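Local atomic coordinates of Pre-mRNA-splicing factor SAD1 (Saccharomyces cerevisiae, PDB entry 4MSX), a protein that promotes assembly of newly made U4 snRNA into the U4/U6 snRNP and is required for pre-mRNA splicing. Residues L199-L213 against K225-P237. Sequence-based numbering, arbitrary orientation. Where two conformers were deposited one is given.
Sequences LLLISHMVPVRDHFL and KRLSICVKKIWSP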
loop_
_atom_site.group_PDB
_atom_site.type_symbol
_atom_site.label_atom_id
_atom_site.label_comp_id
_atom_site.label_asym_id
_atom_site.label_seq_id
_atom_site.Cartn_x
_atom_site.Cartn_y
_atom_site.Cartn_z
ATOM N N LEU A 199 1.233 0.240 -1.628
ATOM C CA LEU A 199 0.877 -0.253 -0.292
ATOM C C LEU A 199 -0.516 -0.890 -0.270
ATOM O O LEU A 199 -0.743 -1.886 0.452
ATOM C CB LEU A 199 0.925 0.889 0.738
ATOM C CG LEU A 199 2.376 1.379 0.982
ATOM C CD1 LEU A 199 2.313 2.659 1.835
ATOM C CD2 LEU A 199 3.246 0.290 1.676
ATOM N N LEU A 200 -1.465 -0.302 -0.987
ATOM C CA LEU A 200 -2.788 -0.915 -1.090
ATOM C C LEU A 200 -2.712 -2.306 -1.788
ATOM O O LEU A 200 -3.334 -3.293 -1.335
ATOM C CB LEU A 200 -3.743 0.008 -1.889
ATOM C CG LEU A 200 -4.219 1.243 -1.089
ATOM C CD1 LEU A 200 -4.887 2.273 -2.024
ATOM C CD2 LEU A 200 -5.180 0.847 0.094
ATOM N N LEU A 201 -1.938 -2.391 -2.872
ATOM C CA LEU A 201 -1.845 -3.671 -3.611
ATOM C C LEU A 201 -1.328 -4.744 -2.696
ATOM O O LEU A 201 -1.915 -5.841 -2.570
ATOM C CB LEU A 201 -0.862 -3.610 -4.801
ATOM C CG LEU A 201 -1.269 -2.753 -5.979
ATOM C CD1 LEU A 201 -0.374 -3.015 -7.222
ATOM C CD2 LEU A 201 -2.697 -2.990 -6.311
ATOM N N ILE A 202 -0.229 -4.470 -2.027
ATOM C CA ILE A 202 0.349 -5.522 -1.228
ATOM C C ILE A 202 -0.507 -5.812 0.024
ATOM O O ILE A 202 -0.608 -6.970 0.444
ATOM C CB ILE A 202 1.804 -5.247 -0.890
ATOM C CG1 ILE A 202 2.462 -6.555 -0.437
ATOM C CG2 ILE A 202 1.936 -4.112 0.136
ATOM C CD1 ILE A 202 3.933 -6.395 -0.054
ATOM N N SER A 203 -1.166 -4.798 0.591
ATOM C CA SER A 203 -2.037 -5.002 1.749
ATOM C C SER A 203 -3.306 -5.787 1.416
ATOM O O SER A 203 -3.987 -6.282 2.323
ATOM C CB SER A 203 -2.429 -3.649 2.353
ATOM O OG SER A 203 -1.297 -3.049 2.935
ATOM N N HIS A 204 -3.635 -5.879 0.120
ATOM C CA HIS A 204 -4.837 -6.592 -0.305
ATOM C C HIS A 204 -4.534 -8.000 -0.851
ATOM O O HIS A 204 -5.448 -8.670 -1.310
ATOM C CB HIS A 204 -5.699 -5.739 -1.286
ATOM C CG HIS A 204 -6.444 -4.651 -0.570
ATOM N ND1 HIS A 204 -7.824 -4.610 -0.477
ATOM C CD2 HIS A 204 -5.984 -3.639 0.220
ATOM C CE1 HIS A 204 -8.185 -3.581 0.274
ATOM N NE2 HIS A 204 -7.087 -2.965 0.698
ATOM N N MET A 205 -3.271 -8.427 -0.809
ATOM C CA MET A 205 -2.913 -9.832 -1.137
ATOM C C MET A 205 -3.036 -10.643 0.136
ATOM O O MET A 205 -2.169 -10.596 1.005
ATOM C CB MET A 205 -1.485 -9.945 -1.633
ATOM C CG MET A 205 -1.363 -9.271 -2.993
ATOM S SD MET A 205 0.351 -9.162 -3.533
ATOM C CE MET A 205 0.026 -8.412 -5.135
ATOM N N VAL A 206 -4.131 -11.365 0.262
ATOM C CA VAL A 206 -4.491 -11.904 1.582
ATOM C C VAL A 206 -3.382 -12.602 2.409
ATOM O O VAL A 206 -3.266 -12.365 3.602
ATOM C CB VAL A 206 -5.781 -12.734 1.491
ATOM C CG1 VAL A 206 -6.010 -13.526 2.772
ATOM C CG2 VAL A 206 -6.967 -11.768 1.259
ATOM N N PRO A 207 -2.550 -13.437 1.792
ATOM C CA PRO A 207 -1.519 -14.183 2.545
ATOM C C PRO A 207 -0.420 -13.296 3.057
ATOM O O PRO A 207 0.221 -13.572 4.080
ATOM C CB PRO A 207 -0.906 -15.142 1.506
ATOM C CG PRO A 207 -1.827 -15.082 0.282
ATOM C CD PRO A 207 -2.683 -13.859 0.377
ATOM N N VAL A 208 -0.143 -12.229 2.314
ATOM C CA VAL A 208 0.827 -11.260 2.775
ATOM C C VAL A 208 0.174 -10.421 3.863
ATOM O O VAL A 208 0.769 -10.175 4.920
ATOM C CB VAL A 208 1.294 -10.333 1.567
ATOM C CG1 VAL A 208 2.309 -9.356 2.076
ATOM C CG2 VAL A 208 1.841 -11.195 0.425
ATOM N N ARG A 209 -1.036 -9.949 3.593
ATOM C CA ARG A 209 -1.737 -9.102 4.550
ATOM C C ARG A 209 -1.862 -9.848 5.881
ATOM O O ARG A 209 -1.522 -9.317 6.974
ATOM C CB ARG A 209 -3.150 -8.785 4.079
ATOM C CG ARG A 209 -3.954 -7.959 5.113
ATOM C CD ARG A 209 -5.429 -7.991 4.768
ATOM N NE ARG A 209 -5.970 -9.331 5.141
ATOM C CZ ARG A 209 -7.256 -9.656 5.056
ATOM N NH1 ARG A 209 -8.120 -8.753 4.623
ATOM N NH2 ARG A 209 -7.683 -10.890 5.400
ATOM N N ASP A 210 -2.343 -11.090 5.801
ATOM C CA ASP A 210 -2.589 -11.844 7.064
ATOM C C ASP A 210 -1.319 -11.992 7.886
ATOM O O ASP A 210 -1.318 -11.858 9.129
ATOM C CB ASP A 210 -3.196 -13.224 6.776
ATOM C CG ASP A 210 -4.652 -13.134 6.380
ATOM O OD1 ASP A 210 -5.136 -11.986 6.203
ATOM O OD2 ASP A 210 -5.326 -14.206 6.238
ATOM N N HIS A 211 -0.206 -12.252 7.203
ATOM C CA HIS A 211 1.053 -12.405 7.915
ATOM C C HIS A 211 1.427 -11.096 8.644
ATOM O O HIS A 211 1.923 -11.112 9.806
ATOM C CB HIS A 211 2.183 -12.793 6.964
ATOM C CG HIS A 211 3.449 -13.165 7.669
ATOM N ND1 HIS A 211 3.647 -14.424 8.210
ATOM C CD2 HIS A 211 4.571 -12.455 7.937
ATOM C CE1 HIS A 211 4.833 -14.459 8.798
ATOM N NE2 HIS A 211 5.410 -13.278 8.651
ATOM N N PHE A 212 1.232 -9.958 7.962
ATOM C CA PHE A 212 1.570 -8.656 8.601
ATOM C C PHE A 212 0.628 -8.342 9.774
ATOM O O PHE A 212 1.055 -7.750 10.784
ATOM C CB PHE A 212 1.425 -7.497 7.588
ATOM C CG PHE A 212 2.656 -7.263 6.731
ATOM C CD1 PHE A 212 3.869 -6.979 7.308
ATOM C CD2 PHE A 212 2.566 -7.317 5.351
ATOM C CE1 PHE A 212 5.001 -6.704 6.513
ATOM C CE2 PHE A 212 3.705 -7.064 4.532
ATOM C CZ PHE A 212 4.910 -6.769 5.121
ATOM N N LEU A 213 -0.668 -8.636 9.604
ATOM C CA LEU A 213 -1.654 -8.251 10.639
ATOM C C LEU A 213 -1.489 -9.092 11.914
ATOM O O LEU A 213 -1.706 -8.584 12.993
ATOM C CB LEU A 213 -3.089 -8.430 10.179
ATOM C CG LEU A 213 -3.499 -7.622 8.942
ATOM C CD1 LEU A 213 -4.995 -7.750 8.646
ATOM C CD2 LEU A 213 -3.099 -6.115 9.149
ATOM N N LYS A 225 9.478 -3.508 10.416
ATOM C CA LYS A 225 8.563 -3.051 11.451
ATOM C C LYS A 225 7.698 -1.882 10.939
ATOM O O LYS A 225 6.483 -1.866 11.122
ATOM C CB LYS A 225 9.333 -2.604 12.711
ATOM C CG LYS A 225 8.393 -2.204 13.827
ATOM C CD LYS A 225 9.144 -2.064 15.155
ATOM C CE LYS A 225 8.208 -1.668 16.306
ATOM N NZ LYS A 225 7.010 -2.560 16.413
ATOM N N ARG A 226 8.306 -0.879 10.301
ATOM C CA ARG A 226 7.499 0.249 9.880
ATOM C C ARG A 226 6.466 -0.185 8.823
ATOM O O ARG A 226 5.338 0.272 8.825
ATOM C CB ARG A 226 8.401 1.342 9.292
ATOM C CG ARG A 226 9.115 2.196 10.375
ATOM C CD ARG A 226 10.078 3.061 9.566
ATOM N NE ARG A 226 10.814 4.080 10.295
ATOM C CZ ARG A 226 10.509 5.383 10.287
ATOM N NH1 ARG A 226 9.418 5.873 9.666
ATOM N NH2 ARG A 226 11.292 6.192 10.939
ATOM N N LEU A 227 6.864 -1.080 7.935
ATOM C CA LEU A 227 5.970 -1.465 6.839
ATOM C C LEU A 227 4.785 -2.246 7.483
ATOM O O LEU A 227 3.614 -2.130 7.081
ATOM C CB LEU A 227 6.737 -2.344 5.843
ATOM C CG LEU A 227 5.852 -3.014 4.772
ATOM C CD1 LEU A 227 5.068 -1.961 4.002
ATOM C CD2 LEU A 227 6.730 -3.841 3.823
ATOM N N SER A 228 5.108 -3.062 8.478
ATOM C CA SER A 228 4.046 -3.892 9.089
ATOM C C SER A 228 3.032 -2.975 9.760
ATOM O O SER A 228 1.794 -3.239 9.749
ATOM C CB SER A 228 4.614 -4.925 10.117
ATOM O OG SER A 228 5.099 -4.284 11.294
ATOM N N ILE A 229 3.520 -1.886 10.372
ATOM C CA ILE A 229 2.580 -0.980 10.989
ATOM C C ILE A 229 1.686 -0.269 9.938
ATOM O O ILE A 229 0.514 -0.030 10.206
ATOM C CB ILE A 229 3.324 0.003 11.985
ATOM C CG1 ILE A 229 3.795 -0.835 13.213
ATOM C CG2 ILE A 229 2.428 1.167 12.359
ATOM C CD1 ILE A 229 4.859 -0.190 14.057
ATOM N N CYS A 230 2.241 0.125 8.776
ATOM C CA CYS A 230 1.389 0.706 7.718
ATOM C C CYS A 230 0.251 -0.269 7.348
ATOM O O CYS A 230 -0.919 0.137 7.177
ATOM C CB CYS A 230 2.212 0.946 6.443
ATOM S SG CYS A 230 3.433 2.331 6.699
ATOM N N VAL A 231 0.626 -1.535 7.150
ATOM C CA VAL A 231 -0.363 -2.561 6.703
ATOM C C VAL A 231 -1.407 -2.742 7.814
ATOM O O VAL A 231 -2.601 -2.773 7.546
ATOM C CB VAL A 231 0.315 -3.911 6.349
ATOM C CG1 VAL A 231 -0.772 -4.993 6.043
ATOM C CG2 VAL A 231 1.290 -3.724 5.162
ATOM N N LYS A 232 -0.952 -2.776 9.073
ATOM C CA LYS A 232 -1.919 -2.870 10.190
ATOM C C LYS A 232 -2.880 -1.685 10.263
ATOM O O LYS A 232 -4.083 -1.856 10.581
ATOM C CB LYS A 232 -1.190 -3.011 11.524
ATOM C CG LYS A 232 -0.431 -4.365 11.653
ATOM C CD LYS A 232 0.528 -4.235 12.883
ATOM C CE LYS A 232 1.519 -5.356 13.022
ATOM N NZ LYS A 232 0.818 -6.552 13.385
ATOM N N LYS A 233 -2.394 -0.473 9.961
ATOM C CA LYS A 233 -3.310 0.661 9.957
ATOM C C LYS A 233 -4.221 0.647 8.778
ATOM O O LYS A 233 -5.369 1.092 8.894
ATOM C CB LYS A 233 -2.498 2.007 9.940
ATOM C CG LYS A 233 -1.813 2.234 11.307
ATOM C CD LYS A 233 -0.816 3.445 11.250
ATOM C CE LYS A 233 -0.313 3.747 12.688
ATOM N NZ LYS A 233 0.747 4.894 12.576
ATOM N N ILE A 234 -3.710 0.215 7.598
ATOM C CA ILE A 234 -4.580 0.212 6.403
ATOM C C ILE A 234 -5.862 -0.600 6.674
ATOM O O ILE A 234 -6.957 -0.274 6.167
ATOM C CB ILE A 234 -3.792 -0.360 5.207
ATOM C CG1 ILE A 234 -2.836 0.757 4.690
ATOM C CG2 ILE A 234 -4.739 -0.924 4.092
ATOM C CD1 ILE A 234 -1.762 0.184 3.723
ATOM N N TRP A 235 -5.718 -1.645 7.490
ATOM C CA TRP A 235 -6.875 -2.540 7.765
ATOM C C TRP A 235 -7.638 -2.163 9.051
ATOM O O TRP A 235 -8.606 -2.829 9.422
ATOM C CB TRP A 235 -6.420 -4.022 7.804
ATOM C CG TRP A 235 -6.263 -4.470 6.367
ATOM C CD1 TRP A 235 -5.106 -4.510 5.616
ATOM C CD2 TRP A 235 -7.321 -4.855 5.510
ATOM N NE1 TRP A 235 -5.411 -4.945 4.303
ATOM C CE2 TRP A 235 -6.769 -5.134 4.229
ATOM C CE3 TRP A 235 -8.708 -5.007 5.699
ATOM C CZ2 TRP A 235 -7.583 -5.571 3.130
ATOM C CZ3 TRP A 235 -9.501 -5.415 4.638
ATOM C CH2 TRP A 235 -8.936 -5.716 3.361
ATOM N N SER A 236 -7.212 -1.098 9.748
ATOM C CA SER A 236 -7.812 -0.858 11.048
ATOM C C SER A 236 -9.299 -0.572 10.943
ATOM O O SER A 236 -9.722 0.300 10.171
ATOM C CB SER A 236 -7.121 0.324 11.767
ATOM O OG SER A 236 -7.956 0.687 12.855
ATOM N N PRO A 237 -10.122 -1.305 11.715
ATOM C CA PRO A 237 -11.566 -1.012 11.737
ATOM C C PRO A 237 -11.945 0.069 12.787
ATOM O O PRO A 237 -13.134 0.309 12.989
ATOM C CB PRO A 237 -12.203 -2.376 12.154
ATOM C CG PRO A 237 -11.197 -2.970 13.092
ATOM C CD PRO A 237 -9.780 -2.480 12.532
#
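Leu199 sets CD2 against CD1 of Leu227 in a worked example, from the ubiquitin-specific-protease fold, of one helix crossing two successive helices steeply: the axis of residues 225-234 runs at 80° to that of 199-203 and 106° to that of 206-213. One turn on, Ser203 OG, in one of its two conformers, donates to Leu199 O, 2.8 Å away, which the Ser203 amide reaches from the opposite face. Its polar bond thus kept within its helix, the hydroxyl can lie beside Val231 CG2 and Ile234 CD1. Trp235 NE1 bonds Ser203 O (2.8 Å) from above the carbonyl plane. His204 lays one ring face over Trp235 CZ2, while its NE2 bonds Gly182 O. From the next helix, Arg209, extended at chi1 and chi2, carries CD over the indole face, and the bend at chi3 (75°) turns the guanidinium to set CZ 4.5 Å from the centroid of the six-membered ring, a cation-pi contact with the planes nearly perpendicular; Asp210 OD1 holds that group by NE and NH2. An alanine in place of Trp235 would probably leave Ser203 O without this donor and Arg209 without its aromatic platform. Phe212 takes Val231 CG2 over one face and touches Leu227 CD2 with CZ (3.7 Å). Leu213 CD1 meets Trp235 CB, and Lys232, bent at its last torsion, brings NZ in the carbonyl plane to Phe212 O at 2.9 Å.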